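Local coordinates for probable arabinosyltransferase C (Mycobacterium tuberculosis, PDB 3PTY), which polymerises arabinose into cell-wall arabinan, its C-terminal extracellular domain, the part in this chain, being a lectin-like carbohydrate-binding module, at residues A[177-191]-A[217-231]. Sequence-based numbering, arbitrary orientation.
Sequences EVRLQWATDEQAAAG and AIPSTATQVRLVADD. With CA (calcium ion), chain C.
Arg179 and Val228, Gln181 and Arg226, and Ala183 and Gln224 are the hydrogen-bonded pairs that join strands 178-183 and 224-231 in antiparallel fashion. A classic beta bulge ends the ladder. There Ala183 O accepts from both Thr223 N (2.8 Å) and Gln224 N (3.0 Å).

Polar side chains meet on the face that carries Gln181, Gln224 and Arg226. Arg226 is extended from CG to NE and turns its guanidinium edge to Gln181. Gln181 OE1 lies in that plane, 2.8 Å from Arg226 NE and 3.0 Å from Arg226 NH2. The amide and guanidinium planes are 44° apart, and Val228 CG1 packs on the amide carbon. Asp185 OD1 ties the first turn of helix 185-189 to the bulge. Thr223 OG1 (2.8 Å) and Gln224 NE2 (2.9 Å) donate to Asp185 OD1 from opposite faces of the carboxylate. Thr184 N-caps this helix and forms a capping box with Gln187.

Apolar contacts lie on the opposite face, that of Leu180, Trp182 and Val225. Trp182 CG sits between its backbone N and carbonyl carbon (chi1 57°), and the indole reaches residues 217-219, just before and at the start of the type I turn 219-222. Pro219 CD lies over the five-membered ring of Trp182, 3.5 Å from its centroid, in a CH-pi contact. Leu180 CD1 packs on Val225 CB (3.8 Å), and Leu180 CD2 meets Ile218 CD1.

At the far end Asp231 binds calcium through both carboxylate oxygens, and Ser135 OG hydrogen-bonds to its OD2. Asp233 O and His238 O also bind the calcium. Glu177 OE2 is held by Asp174 N, and its OE1 by His238 NE2.

The pair lies inside an antiparallel sheet of the beta-sandwich domain, with strand 195-202 beside 178-183 and strand 144-152 beside 224-231.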
loop_
_atom_site.group_PDB
_atom_site.type_symbol
_atom_site.label_atom_id
_atom_site.label_comp_id
_atom_site.label_asym_id
_atom_site.label_seq_id
_atom_site.Cartn_x
_atom_site.Cartn_y
_atom_site.Cartn_z
ATOM N N GLU A 177 26.118 -10.693 11.870
ATOM C CA GLU A 177 25.801 -12.016 12.415
ATOM C C GLU A 177 25.659 -13.108 11.356
ATOM O O GLU A 177 25.623 -14.290 11.690
ATOM C CB GLU A 177 24.531 -11.968 13.266
ATOM C CG GLU A 177 24.691 -11.227 14.584
ATOM C CD GLU A 177 23.377 -11.116 15.332
ATOM O OE1 GLU A 177 23.014 -12.070 16.047
ATOM O OE2 GLU A 177 22.703 -10.074 15.206
ATOM N N VAL A 178 25.556 -12.713 10.090
ATOM C CA VAL A 178 25.460 -13.680 8.999
ATOM C C VAL A 178 26.459 -13.315 7.914
ATOM O O VAL A 178 26.421 -12.215 7.361
ATOM C CB VAL A 178 24.036 -13.739 8.395
ATOM C CG1 VAL A 178 23.989 -14.737 7.234
ATOM C CG2 VAL A 178 23.014 -14.120 9.459
ATOM N N ARG A 179 27.372 -14.229 7.623
ATOM C CA ARG A 179 28.417 -13.933 6.659
ATOM C C ARG A 179 28.561 -15.047 5.648
ATOM O O ARG A 179 28.199 -16.192 5.911
ATOM C CB ARG A 179 29.756 -13.687 7.373
ATOM C CG ARG A 179 29.703 -12.527 8.369
ATOM C CD ARG A 179 31.080 -12.203 8.945
ATOM N NE ARG A 179 31.982 -11.778 7.888
ATOM C CZ ARG A 179 32.299 -10.515 7.619
ATOM N NH1 ARG A 179 31.812 -9.519 8.349
ATOM N NH2 ARG A 179 33.119 -10.252 6.616
ATOM N N LEU A 180 29.082 -14.687 4.485
ATOM C CA LEU A 180 29.422 -15.643 3.454
ATOM C C LEU A 180 30.939 -15.730 3.409
ATOM O O LEU A 180 31.610 -14.721 3.204
ATOM C CB LEU A 180 28.912 -15.139 2.101
ATOM C CG LEU A 180 29.232 -15.985 0.866
ATOM C CD1 LEU A 180 28.251 -17.137 0.731
ATOM C CD2 LEU A 180 29.203 -15.113 -0.379
ATOM N N GLN A 181 31.480 -16.925 3.610
ATOM C CA GLN A 181 32.917 -17.134 3.482
ATOM C C GLN A 181 33.211 -17.787 2.139
ATOM O O GLN A 181 32.406 -18.570 1.640
ATOM C CB GLN A 181 33.433 -18.020 4.618
ATOM C CG GLN A 181 33.238 -17.434 6.007
ATOM C CD GLN A 181 33.877 -18.283 7.090
ATOM O OE1 GLN A 181 34.198 -19.446 6.867
ATOM N NE2 GLN A 181 34.064 -17.702 8.273
ATOM N N TRP A 182 34.358 -17.456 1.553
ATOM C CA TRP A 182 34.788 -18.084 0.311
ATOM C C TRP A 182 36.148 -18.751 0.470
ATOM O O TRP A 182 36.880 -18.488 1.434
ATOM C CB TRP A 182 34.830 -17.069 -0.837
ATOM C CG TRP A 182 35.726 -15.885 -0.576
ATOM C CD1 TRP A 182 37.097 -15.874 -0.567
ATOM C CD2 TRP A 182 35.311 -14.540 -0.315
ATOM N NE1 TRP A 182 37.554 -14.602 -0.301
ATOM C CE2 TRP A 182 36.476 -13.766 -0.145
ATOM C CE3 TRP A 182 34.062 -13.913 -0.205
ATOM C CZ2 TRP A 182 36.431 -12.396 0.128
ATOM C CZ3 TRP A 182 34.021 -12.547 0.069
ATOM C CH2 TRP A 182 35.199 -11.809 0.234
ATOM N N ALA A 183 36.493 -19.595 -0.494
ATOM C CA ALA A 183 37.732 -20.358 -0.428
ATOM C C ALA A 183 38.091 -20.947 -1.782
ATOM O O ALA A 183 37.214 -21.172 -2.625
ATOM C CB ALA A 183 37.605 -21.480 0.612
ATOM N N THR A 184 39.385 -21.188 -1.982
ATOM C CA THR A 184 39.861 -21.999 -3.093
ATOM C C THR A 184 39.710 -23.468 -2.697
ATOM O O THR A 184 39.450 -23.776 -1.532
ATOM C CB THR A 184 41.358 -21.747 -3.350
ATOM O OG1 THR A 184 42.096 -22.117 -2.182
ATOM C CG2 THR A 184 41.616 -20.272 -3.666
ATOM N N ASP A 185 39.885 -24.373 -3.656
ATOM C CA ASP A 185 39.823 -25.802 -3.357
ATOM C C ASP A 185 40.812 -26.165 -2.258
ATOM O O ASP A 185 40.487 -26.904 -1.328
ATOM C CB ASP A 185 40.117 -26.628 -4.609
ATOM C CG ASP A 185 38.947 -26.675 -5.567
ATOM O OD1 ASP A 185 37.851 -26.181 -5.208
ATOM O OD2 ASP A 185 39.116 -27.213 -6.682
ATOM N N GLU A 186 42.020 -25.626 -2.372
ATOM C CA GLU A 186 43.095 -25.902 -1.427
ATOM C C GLU A 186 42.765 -25.430 -0.011
ATOM O O GLU A 186 42.983 -26.152 0.962
ATOM C CB GLU A 186 44.381 -25.226 -1.908
ATOM C CG GLU A 186 45.643 -26.015 -1.646
ATOM C CD GLU A 186 46.873 -25.318 -2.193
ATOM O OE1 GLU A 186 47.342 -25.703 -3.286
ATOM O OE2 GLU A 186 47.360 -24.371 -1.538
ATOM N N GLN A 187 42.251 -24.208 0.104
ATOM C CA GLN A 187 41.863 -23.663 1.403
ATOM C C GLN A 187 40.732 -24.476 2.030
ATOM O O GLN A 187 40.783 -24.820 3.212
ATOM C CB GLN A 187 41.433 -22.196 1.261
ATOM C CG GLN A 187 42.602 -21.228 1.031
ATOM C CD GLN A 187 42.154 -19.881 0.482
ATOM O OE1 GLN A 187 41.042 -19.745 -0.028
ATOM N NE2 GLN A 187 43.030 -18.882 0.571
ATOM N N ALA A 188 39.708 -24.778 1.236
ATOM C CA ALA A 188 38.557 -25.518 1.744
ATOM C C ALA A 188 38.983 -26.887 2.286
ATOM O O ALA A 188 38.578 -27.290 3.378
ATOM C CB ALA A 188 37.509 -25.678 0.653
ATOM N N ALA A 189 39.809 -27.587 1.516
ATOM C CA ALA A 189 40.290 -28.910 1.899
ATOM C C ALA A 189 40.997 -28.889 3.252
ATOM O O ALA A 189 40.935 -29.859 4.008
ATOM C CB ALA A 189 41.218 -29.467 0.824
ATOM N N ALA A 190 41.671 -27.781 3.550
ATOM C CA ALA A 190 42.429 -27.657 4.791
ATOM C C ALA A 190 41.600 -27.045 5.916
ATOM O O ALA A 190 42.110 -26.798 7.006
ATOM C CB ALA A 190 43.691 -26.843 4.562
ATOM N N GLY A 191 40.324 -26.798 5.645
ATOM C CA GLY A 191 39.429 -26.238 6.643
ATOM C C GLY A 191 39.530 -24.730 6.808
ATOM O O GLY A 191 38.969 -24.164 7.750
ATOM N N ALA A 217 32.098 -8.915 -5.279
ATOM C CA ALA A 217 32.950 -8.856 -4.093
ATOM C C ALA A 217 33.751 -10.142 -3.877
ATOM O O ALA A 217 34.736 -10.146 -3.139
ATOM C CB ALA A 217 32.116 -8.537 -2.851
ATOM N N ILE A 218 33.320 -11.235 -4.503
ATOM C CA ILE A 218 33.996 -12.521 -4.328
ATOM C C ILE A 218 35.186 -12.646 -5.275
ATOM O O ILE A 218 35.032 -12.505 -6.484
ATOM C CB ILE A 218 33.045 -13.704 -4.579
ATOM C CG1 ILE A 218 31.785 -13.574 -3.719
ATOM C CG2 ILE A 218 33.755 -15.029 -4.292
ATOM C CD1 ILE A 218 30.823 -14.747 -3.879
ATOM N N PRO A 219 36.382 -12.916 -4.729
ATOM C CA PRO A 219 37.567 -12.997 -5.593
ATOM C C PRO A 219 37.417 -14.070 -6.673
ATOM O O PRO A 219 36.815 -15.114 -6.433
ATOM C CB PRO A 219 38.696 -13.371 -4.619
ATOM C CG PRO A 219 38.205 -12.936 -3.272
ATOM C CD PRO A 219 36.708 -13.140 -3.311
ATOM N N SER A 220 37.990 -13.812 -7.841
ATOM C CA SER A 220 37.838 -14.688 -9.003
ATOM C C SER A 220 38.427 -16.082 -8.810
ATOM O O SER A 220 38.049 -17.019 -9.509
ATOM C CB SER A 220 38.468 -14.033 -10.237
ATOM O OG SER A 220 39.866 -13.876 -10.058
ATOM N N THR A 221 39.353 -16.217 -7.868
ATOM C CA THR A 221 39.967 -17.506 -7.586
ATOM C C THR A 221 39.167 -18.336 -6.580
ATOM O O THR A 221 39.481 -19.497 -6.347
ATOM C CB THR A 221 41.359 -17.326 -6.995
ATOM O OG1 THR A 221 41.274 -16.423 -5.887
ATOM C CG2 THR A 221 42.322 -16.765 -8.041
ATOM N N ALA A 222 38.153 -17.747 -5.958
ATOM C CA ALA A 222 37.316 -18.522 -5.047
ATOM C C ALA A 222 36.554 -19.581 -5.837
ATOM O O ALA A 222 36.043 -19.301 -6.919
ATOM C CB ALA A 222 36.348 -17.616 -4.304
ATOM N N THR A 223 36.474 -20.795 -5.304
ATOM C CA THR A 223 35.715 -21.848 -5.980
ATOM C C THR A 223 34.572 -22.380 -5.120
ATOM O O THR A 223 33.678 -23.063 -5.622
ATOM C CB THR A 223 36.609 -23.043 -6.339
ATOM O OG1 THR A 223 37.305 -23.476 -5.164
ATOM C CG2 THR A 223 37.616 -22.661 -7.432
ATOM N N GLN A 224 34.612 -22.080 -3.826
ATOM C CA GLN A 224 33.627 -22.610 -2.887
ATOM C C GLN A 224 33.183 -21.529 -1.907
ATOM O O GLN A 224 33.952 -20.622 -1.589
ATOM C CB GLN A 224 34.219 -23.795 -2.108
ATOM C CG GLN A 224 34.830 -24.872 -2.988
ATOM C CD GLN A 224 35.353 -26.062 -2.202
ATOM O OE1 GLN A 224 34.893 -26.349 -1.091
ATOM N NE2 GLN A 224 36.314 -26.774 -2.786
ATOM N N VAL A 225 31.943 -21.623 -1.427
ATOM C CA VAL A 225 31.471 -20.697 -0.403
ATOM C C VAL A 225 30.699 -21.449 0.664
ATOM O O VAL A 225 30.195 -22.544 0.419
ATOM C CB VAL A 225 30.557 -19.596 -0.980
ATOM C CG1 VAL A 225 31.324 -18.713 -1.961
ATOM C CG2 VAL A 225 29.314 -20.218 -1.640
ATOM N N ARG A 226 30.605 -20.861 1.848
ATOM C CA ARG A 226 29.754 -21.425 2.890
ATOM C C ARG A 226 29.150 -20.302 3.710
ATOM O O ARG A 226 29.646 -19.174 3.686
ATOM C CB ARG A 226 30.542 -22.386 3.785
ATOM C CG ARG A 226 31.578 -21.706 4.675
ATOM C CD ARG A 226 32.334 -22.727 5.546
ATOM N NE ARG A 226 33.455 -22.103 6.244
ATOM C CZ ARG A 226 34.410 -22.768 6.890
ATOM N NH1 ARG A 226 34.390 -24.101 6.949
ATOM N NH2 ARG A 226 35.389 -22.095 7.484
ATOM N N LEU A 227 28.087 -20.620 4.440
ATOM C CA LEU A 227 27.414 -19.661 5.303
ATOM C C LEU A 227 27.843 -19.854 6.745
ATOM O O LEU A 227 28.007 -20.985 7.208
ATOM C CB LEU A 227 25.891 -19.855 5.229
ATOM C CG LEU A 227 25.249 -19.751 3.849
ATOM C CD1 LEU A 227 23.735 -19.968 3.956
ATOM C CD2 LEU A 227 25.575 -18.395 3.223
ATOM N N VAL A 228 28.011 -18.750 7.461
ATOM C CA VAL A 228 28.262 -18.824 8.891
ATOM C C VAL A 228 27.347 -17.832 9.582
ATOM O O VAL A 228 27.135 -16.721 9.095
ATOM C CB VAL A 228 29.735 -18.541 9.243
ATOM C CG1 VAL A 228 30.652 -19.569 8.566
ATOM C CG2 VAL A 228 30.121 -17.128 8.842
ATOM N N ALA A 229 26.778 -18.249 10.704
ATOM C CA ALA A 229 25.855 -17.402 11.430
ATOM C C ALA A 229 26.130 -17.530 12.915
ATOM O O ALA A 229 26.474 -18.606 13.404
ATOM C CB ALA A 229 24.400 -17.784 11.113
ATOM N N ASP A 230 25.968 -16.425 13.628
ATOM C CA ASP A 230 26.261 -16.388 15.049
ATOM C C ASP A 230 25.131 -15.654 15.748
ATOM O O ASP A 230 24.903 -14.465 15.509
ATOM C CB ASP A 230 27.601 -15.690 15.292
ATOM C CG ASP A 230 28.083 -15.835 16.722
ATOM O OD1 ASP A 230 27.602 -16.751 17.424
ATOM O OD2 ASP A 230 28.943 -15.033 17.143
ATOM N N ASP A 231 24.405 -16.378 16.590
ATOM C CA ASP A 231 23.291 -15.808 17.326
ATOM C C ASP A 231 23.510 -15.969 18.829
ATOM O O ASP A 231 23.018 -16.924 19.450
ATOM C CB ASP A 231 21.991 -16.482 16.900
ATOM C CG ASP A 231 20.816 -16.031 17.716
ATOM O OD1 ASP A 231 20.953 -15.023 18.439
ATOM O OD2 ASP A 231 19.755 -16.685 17.634
HETATM CA CA CA C . 18.904 -15.750 19.915
HETATM O O HOH W 1 38.565 -28.752 -1.906
HETATM O O HOH W 2 36.414 -25.265 8.712
HETATM O O HOH W 3 20.666 -17.296 20.796
HETATM O O HOH W 4 17.228 -15.669 21.850
HETATM O O HOH W 5 17.253 -17.757 19.483
#